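Local coordinates for protein Rv3592 (Mycobacterium tuberculosis, PDB 3HX9) that probably breaks down heme by oxidising its porphyrin ring to mycobilin and releasing the iron, working as a homodimer that here holds two hemes per active site, at residues Pro2-Gly14 against Arg50-Phe63. Numbering follows the deposited sequence.
Sequences PVVKINAIEVPAG and RYFVVTHWESDEAF. With HEM (protoporphyrin IX containing Fe), chain E.
Strands 3-9 and 51-57 run antiparallel as the two central strands of the four-stranded sheet in this ferredoxin-like, dimeric alpha/beta-barrel fold, from the pair Val-3/Trp-57 to Ile-9/Tyr-51. Backbone hydrogen bonds join every second pair; the last, from Tyr-51 N to Ile-9 O, is weak. At Lys-5/Thr-55 the ladder gains a side-chain rung. Thr-55 OG1 sits between its own backbone N and carbonyl carbon (chi1 72°), where it donates to a lone pair of Lys-5 O at 2.8 Å, while Thr-55 N reaches the same oxygen tilted out of the carbonyl plane. The hydroxyl in turn accepts from Trp-57 NE1 at 2.9 Å, nearly in the indole plane.

With chi1 at -55°, Lys-5 CG lies over one face of Phe-63, 3.7 Å from the ring centroid in a CH-pi contact; the bend at chi2 carries CD and CE along the ring toward Asp-60. Its NZ forms a long salt bridge of 3.6 Å to Asp-60 OD1, which also accepts from Gln-64. On this helix-facing side Asn-7 OD1 comes within 3.2 Å of heme CHD and Val-53 CG1 approaches the porphyrin; from the helix, Phe-63 CZ meets a vinyl carbon, CBC, at its ring edge.

The other side carries Val-4, Ile-6, Ala-8, Phe-52 and Val-54, with His-56 beside Val-4. Ile-6 CG2 and Ala-8 CB pack obliquely against the Phe-52 ring, which also meets Phe-52 and Phe-92 of the second subunit. Ala-8 CB further lies over one guanidinium face of Arg-50, 3.6 Å from NH1; a water links this nitrogen to Ala-8 O and Glu-10 OE1, whereas NE pairs with Glu-48.

The strand pair thus separates heme and helices 16-25 and 60-68 from a largely apolar face that meets the second subunit. Thr-55, bonded to both Lys-5 O and Trp-57, holds the NE1 edge of the indole that meets Trp-66, the predicted transition-state stabiliser.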
loop_
_atom_site.group_PDB
_atom_site.type_symbol
_atom_site.label_atom_id
_atom_site.label_comp_id
_atom_site.label_asym_id
_atom_site.label_seq_id
_atom_site.Cartn_x
_atom_site.Cartn_y
_atom_site.Cartn_z
ATOM N N PRO A 2 -10.368 6.777 6.607
ATOM C CA PRO A 2 -9.588 7.269 5.420
ATOM C C PRO A 2 -9.547 6.232 4.311
ATOM O O PRO A 2 -10.058 5.124 4.450
ATOM C CB PRO A 2 -8.185 7.490 5.958
ATOM C CG PRO A 2 -8.421 7.721 7.460
ATOM C CD PRO A 2 -9.567 6.839 7.834
ATOM N N VAL A 3 -9.057 6.657 3.162
ATOM C CA VAL A 3 -9.031 5.715 1.999
ATOM C C VAL A 3 -7.668 5.719 1.441
ATOM O O VAL A 3 -6.904 6.671 1.641
ATOM C CB VAL A 3 -10.052 6.082 0.884
ATOM C CG1 VAL A 3 -11.486 5.969 1.458
ATOM C CG2 VAL A 3 -9.837 7.552 0.325
ATOM N N VAL A 4 -7.380 4.695 0.640
ATOM C CA VAL A 4 -6.101 4.590 -0.071
ATOM C C VAL A 4 -6.433 4.384 -1.540
ATOM O O VAL A 4 -7.304 3.561 -1.881
ATOM C CB VAL A 4 -5.301 3.346 0.461
ATOM C CG1 VAL A 4 -4.081 3.174 -0.411
ATOM C CG2 VAL A 4 -4.757 3.626 1.821
ATOM N N LYS A 5 -5.808 5.185 -2.386
ATOM C CA LYS A 5 -5.959 5.049 -3.835
ATOM C C LYS A 5 -4.578 4.784 -4.405
ATOM O O LYS A 5 -3.690 5.617 -4.296
ATOM C CB LYS A 5 -6.519 6.350 -4.374
ATOM C CG LYS A 5 -7.873 6.799 -3.677
ATOM C CD LYS A 5 -9.042 5.763 -4.009
ATOM C CE LYS A 5 -10.476 6.237 -3.611
ATOM N NZ LYS A 5 -10.219 7.189 -2.652
ATOM N N ILE A 6 -4.380 3.623 -5.040
ATOM C CA ILE A 6 -3.044 3.288 -5.464
ATOM C C ILE A 6 -3.083 3.312 -7.004
ATOM O O ILE A 6 -3.952 2.598 -7.566
ATOM C CB ILE A 6 -2.727 1.824 -5.047
ATOM C CG1 ILE A 6 -2.856 1.663 -3.518
ATOM C CG2 ILE A 6 -1.259 1.417 -5.573
ATOM C CD1 ILE A 6 -2.212 0.404 -2.919
ATOM N N ASN A 7 -2.208 4.076 -7.621
ATOM C CA ASN A 7 -2.009 3.908 -9.075
ATOM C C ASN A 7 -0.941 2.892 -9.263
ATOM O O ASN A 7 0.207 3.154 -8.897
ATOM C CB ASN A 7 -1.731 5.234 -9.776
ATOM C CG ASN A 7 -2.107 5.177 -11.261
ATOM O OD1 ASN A 7 -1.364 5.701 -12.082
ATOM N ND2 ASN A 7 -3.229 4.582 -11.568
ATOM N N ALA A 8 -1.290 1.738 -9.869
ATOM C CA ALA A 8 -0.294 0.700 -10.069
ATOM C C ALA A 8 0.156 0.833 -11.510
ATOM O O ALA A 8 -0.605 0.488 -12.420
ATOM C CB ALA A 8 -0.845 -0.745 -9.733
ATOM N N ILE A 9 1.371 1.315 -11.714
ATOM C CA ILE A 9 1.823 1.807 -13.040
ATOM C C ILE A 9 2.859 0.873 -13.629
ATOM O O ILE A 9 3.745 0.347 -12.943
ATOM C CB ILE A 9 2.308 3.232 -12.996
ATOM C CG1 ILE A 9 3.386 3.408 -11.904
ATOM C CG2 ILE A 9 1.126 4.076 -12.718
ATOM C CD1 ILE A 9 4.035 4.804 -11.914
ATOM N N GLU A 10 2.612 0.529 -14.874
ATOM C CA GLU A 10 3.507 -0.376 -15.613
ATOM C C GLU A 10 4.680 0.418 -16.149
ATOM O O GLU A 10 4.506 1.358 -16.888
ATOM C CB GLU A 10 2.711 -1.035 -16.761
ATOM C CG GLU A 10 1.760 -2.161 -16.258
ATOM C CD GLU A 10 0.427 -2.273 -17.061
ATOM O OE1 GLU A 10 -0.680 -2.414 -16.447
ATOM O OE2 GLU A 10 0.478 -2.199 -18.317
ATOM N N VAL A 11 5.891 0.066 -15.759
ATOM C CA VAL A 11 7.047 0.860 -16.084
ATOM C C VAL A 11 8.005 -0.060 -16.788
ATOM O O VAL A 11 8.353 -1.050 -16.235
ATOM C CB VAL A 11 7.748 1.343 -14.789
ATOM C CG1 VAL A 11 8.980 2.107 -15.132
ATOM C CG2 VAL A 11 6.818 2.284 -14.077
ATOM N N PRO A 12 8.453 0.281 -17.991
ATOM C CA PRO A 12 9.357 -0.667 -18.708
ATOM C C PRO A 12 10.626 -0.940 -17.918
ATOM O O PRO A 12 11.147 -0.070 -17.230
ATOM C CB PRO A 12 9.761 0.144 -19.962
ATOM C CG PRO A 12 8.552 0.920 -20.266
ATOM C CD PRO A 12 8.010 1.359 -18.877
ATOM N N ALA A 13 11.126 -2.161 -17.996
ATOM C CA ALA A 13 12.401 -2.456 -17.365
ATOM C C ALA A 13 13.476 -1.520 -17.904
ATOM O O ALA A 13 13.582 -1.279 -19.143
ATOM C CB ALA A 13 12.757 -3.917 -17.581
ATOM N N GLY A 14 14.213 -0.900 -16.989
ATOM C CA GLY A 14 15.186 0.098 -17.359
ATOM C C GLY A 14 14.744 1.529 -17.194
ATOM O O GLY A 14 15.596 2.413 -17.125
ATOM N N ARG A 50 4.964 -3.827 -11.070
ATOM C CA ARG A 50 4.490 -2.433 -11.227
ATOM C C ARG A 50 5.015 -1.598 -10.062
ATOM O O ARG A 50 5.207 -2.132 -8.973
ATOM C CB ARG A 50 2.967 -2.351 -11.208
ATOM C CG ARG A 50 2.382 -3.213 -12.335
ATOM C CD ARG A 50 0.856 -3.190 -12.320
ATOM N NE ARG A 50 0.400 -3.979 -11.200
ATOM C CZ ARG A 50 -0.882 -4.169 -10.925
ATOM N NH1 ARG A 50 -1.830 -3.588 -11.703
ATOM N NH2 ARG A 50 -1.213 -4.940 -9.871
ATOM N N TYR A 51 5.275 -0.342 -10.337
ATOM C CA TYR A 51 5.428 0.638 -9.224
ATOM C C TYR A 51 4.049 0.880 -8.631
ATOM O O TYR A 51 3.051 0.913 -9.360
ATOM C CB TYR A 51 5.958 1.960 -9.735
ATOM C CG TYR A 51 7.461 1.995 -9.893
ATOM C CD1 TYR A 51 8.281 2.742 -8.999
ATOM C CD2 TYR A 51 8.053 1.298 -10.925
ATOM C CE1 TYR A 51 9.687 2.742 -9.151
ATOM C CE2 TYR A 51 9.469 1.302 -11.095
ATOM C CZ TYR A 51 10.242 2.059 -10.246
ATOM O OH TYR A 51 11.626 2.045 -10.446
ATOM N N PHE A 52 4.001 1.111 -7.315
ATOM C CA PHE A 52 2.713 1.496 -6.673
ATOM C C PHE A 52 2.841 2.912 -6.198
ATOM O O PHE A 52 3.772 3.214 -5.451
ATOM C CB PHE A 52 2.401 0.632 -5.423
ATOM C CG PHE A 52 1.731 -0.686 -5.698
ATOM C CD1 PHE A 52 1.686 -1.212 -7.000
ATOM C CD2 PHE A 52 1.148 -1.408 -4.668
ATOM C CE1 PHE A 52 1.058 -2.427 -7.236
ATOM C CE2 PHE A 52 0.520 -2.636 -4.885
ATOM C CZ PHE A 52 0.530 -3.153 -6.212
ATOM N N VAL A 53 1.925 3.773 -6.638
ATOM C CA VAL A 53 1.874 5.143 -6.228
ATOM C C VAL A 53 0.726 5.161 -5.218
ATOM O O VAL A 53 -0.425 5.103 -5.601
ATOM C CB VAL A 53 1.580 6.061 -7.411
ATOM C CG1 VAL A 53 1.512 7.539 -6.964
ATOM C CG2 VAL A 53 2.787 5.888 -8.421
ATOM N N VAL A 54 1.083 5.119 -3.952
ATOM C CA VAL A 54 0.117 4.874 -2.846
ATOM C C VAL A 54 -0.311 6.220 -2.292
ATOM O O VAL A 54 0.482 6.892 -1.604
ATOM C CB VAL A 54 0.745 4.024 -1.750
ATOM C CG1 VAL A 54 -0.284 3.760 -0.601
ATOM C CG2 VAL A 54 1.266 2.730 -2.323
ATOM N N THR A 55 -1.544 6.612 -2.588
ATOM C CA THR A 55 -1.968 7.950 -2.128
ATOM C C THR A 55 -3.027 7.773 -1.050
ATOM O O THR A 55 -3.804 6.804 -1.042
ATOM C CB THR A 55 -2.544 8.826 -3.249
ATOM O OG1 THR A 55 -3.869 8.349 -3.644
ATOM C CG2 THR A 55 -1.618 8.821 -4.444
ATOM N N HIS A 56 -3.035 8.730 -0.104
ATOM C CA HIS A 56 -3.924 8.624 1.086
ATOM C C HIS A 56 -4.818 9.857 1.162
ATOM O O HIS A 56 -4.346 10.986 0.943
ATOM C CB HIS A 56 -2.993 8.663 2.313
ATOM C CG HIS A 56 -2.092 7.463 2.371
ATOM N ND1 HIS A 56 -0.840 7.414 1.802
ATOM C CD2 HIS A 56 -2.326 6.237 2.901
ATOM C CE1 HIS A 56 -0.312 6.213 2.022
ATOM N NE2 HIS A 56 -1.184 5.496 2.720
ATOM N N TRP A 57 -6.103 9.626 1.407
ATOM C CA TRP A 57 -7.080 10.717 1.433
ATOM C C TRP A 57 -7.985 10.544 2.630
ATOM O O TRP A 57 -8.254 9.449 3.076
ATOM C CB TRP A 57 -7.913 10.740 0.180
ATOM C CG TRP A 57 -7.085 10.861 -1.070
ATOM C CD1 TRP A 57 -6.383 9.852 -1.716
ATOM C CD2 TRP A 57 -6.778 12.078 -1.753
ATOM N NE1 TRP A 57 -5.656 10.401 -2.742
ATOM C CE2 TRP A 57 -5.923 11.748 -2.840
ATOM C CE3 TRP A 57 -7.192 13.402 -1.593
ATOM C CZ2 TRP A 57 -5.409 12.744 -3.723
ATOM C CZ3 TRP A 57 -6.697 14.398 -2.448
ATOM C CH2 TRP A 57 -5.832 14.048 -3.535
ATOM N N GLU A 58 -8.507 11.653 3.116
ATOM C CA GLU A 58 -9.554 11.579 4.143
ATOM C C GLU A 58 -10.836 10.884 3.722
ATOM O O GLU A 58 -11.485 10.243 4.560
ATOM C CB GLU A 58 -9.917 13.011 4.567
ATOM C CG GLU A 58 -8.688 13.818 4.967
ATOM C CD GLU A 58 -9.020 14.991 5.872
ATOM O OE1 GLU A 58 -10.058 15.685 5.608
ATOM O OE2 GLU A 58 -8.221 15.186 6.838
ATOM N N SER A 59 -11.246 11.002 2.446
ATOM C CA SER A 59 -12.448 10.382 1.956
ATOM C C SER A 59 -12.334 10.102 0.476
ATOM O O SER A 59 -11.494 10.718 -0.205
ATOM C CB SER A 59 -13.635 11.340 2.143
ATOM O OG SER A 59 -13.507 12.507 1.320
ATOM N N ASP A 60 -13.191 9.230 -0.004
ATOM C CA ASP A 60 -13.274 9.036 -1.444
ATOM C C ASP A 60 -13.718 10.354 -2.095
ATOM O O ASP A 60 -13.230 10.690 -3.175
ATOM C CB ASP A 60 -14.277 7.973 -1.765
ATOM C CG ASP A 60 -14.486 7.810 -3.258
ATOM O OD1 ASP A 60 -13.508 7.520 -3.995
ATOM O OD2 ASP A 60 -15.661 8.031 -3.732
ATOM N N GLU A 61 -14.597 11.125 -1.439
ATOM C CA GLU A 61 -15.052 12.364 -2.144
ATOM C C GLU A 61 -13.886 13.325 -2.371
ATOM O O GLU A 61 -13.836 14.028 -3.422
ATOM C CB GLU A 61 -16.195 13.076 -1.387
ATOM C CG GLU A 61 -17.564 12.556 -1.769
ATOM C CD GLU A 61 -18.635 12.800 -0.675
ATOM O OE1 GLU A 61 -18.796 13.985 -0.268
ATOM O OE2 GLU A 61 -19.311 11.808 -0.234
ATOM N N ALA A 62 -12.951 13.353 -1.411
ATOM C CA ALA A 62 -11.827 14.220 -1.521
ATOM C C ALA A 62 -10.973 13.782 -2.694
ATOM O O ALA A 62 -10.557 14.606 -3.528
ATOM C CB ALA A 62 -10.966 14.231 -0.197
ATOM N N PHE A 63 -10.741 12.481 -2.769
ATOM C CA PHE A 63 -9.981 11.958 -3.907
ATOM C C PHE A 63 -10.679 12.276 -5.242
ATOM O O PHE A 63 -10.047 12.781 -6.174
ATOM C CB PHE A 63 -9.770 10.472 -3.784
ATOM C CG PHE A 63 -9.246 9.844 -5.060
ATOM C CD1 PHE A 63 -7.914 10.044 -5.461
ATOM C CD2 PHE A 63 -10.101 9.142 -5.836
ATOM C CE1 PHE A 63 -7.437 9.489 -6.654
ATOM C CE2 PHE A 63 -9.692 8.556 -7.054
ATOM C CZ PHE A 63 -8.326 8.755 -7.448
HETATM C CHA HEM E . 1.233 9.324 -14.790
HETATM C CHB HEM E . 2.678 11.795 -10.855
HETATM C CHC HEM E . -1.177 10.073 -8.426
HETATM C CHD HEM E . -2.989 8.392 -12.601
HETATM C C1A HEM E . 1.967 10.076 -13.896
HETATM C C2A HEM E . 3.287 10.590 -14.178
HETATM C C3A HEM E . 3.675 11.284 -13.109
HETATM C C4A HEM E . 2.662 11.198 -12.116
HETATM C CMA HEM E . 5.011 11.998 -12.870
HETATM C CAA HEM E . 4.055 10.360 -15.511
HETATM C CBA HEM E . 4.797 9.016 -15.428
HETATM C CGA HEM E . 5.652 8.660 -16.635
HETATM O O1A HEM E . 5.356 7.655 -17.251
HETATM O O2A HEM E . 6.609 9.365 -16.973
HETATM C C1B HEM E . 1.757 11.510 -9.881
HETATM C C2B HEM E . 1.874 11.965 -8.505
HETATM C C3B HEM E . 0.806 11.477 -7.821
HETATM C C4B HEM E . -0.003 10.688 -8.742
HETATM C CMB HEM E . 2.983 12.856 -7.923
HETATM C CAB HEM E . 0.591 11.688 -6.325
HETATM C CBB HEM E . -0.606 11.701 -5.749
HETATM C C1C HEM E . -2.003 9.489 -9.352
HETATM C C2C HEM E . -3.242 8.817 -9.049
HETATM C C3C HEM E . -3.667 8.346 -10.234
HETATM C C4C HEM E . -2.777 8.714 -11.275
HETATM C CMC HEM E . -3.855 8.535 -7.663
HETATM C CAC HEM E . -4.938 7.546 -10.468
HETATM C CBC HEM E . -6.082 8.149 -10.129
HETATM C C1D HEM E . -2.028 8.468 -13.571
HETATM C C2D HEM E . -2.191 7.916 -14.881
HETATM C C3D HEM E . -0.869 8.199 -15.573
HETATM C C4D HEM E . -0.039 8.874 -14.588
HETATM C CMD HEM E . -3.480 7.214 -15.401
HETATM C CAD HEM E . -0.496 7.803 -17.007
HETATM C CBD HEM E . 0.118 6.398 -16.868
HETATM C CGD HEM E . 0.318 5.809 -18.274
HETATM O O1D HEM E . 0.357 6.572 -19.242
HETATM O O2D HEM E . 0.336 4.579 -18.496
HETATM N NA HEM E . 1.597 10.456 -12.597
HETATM N NB HEM E . 0.619 10.767 -9.989
HETATM N NC HEM E . -1.745 9.443 -10.724
HETATM N ND HEM E . -0.746 8.965 -13.423
HETATM FE FE HEM E . 0.079 9.614 -11.642
HETATM O O HOH W 1 -1.525 -1.686 -13.992
#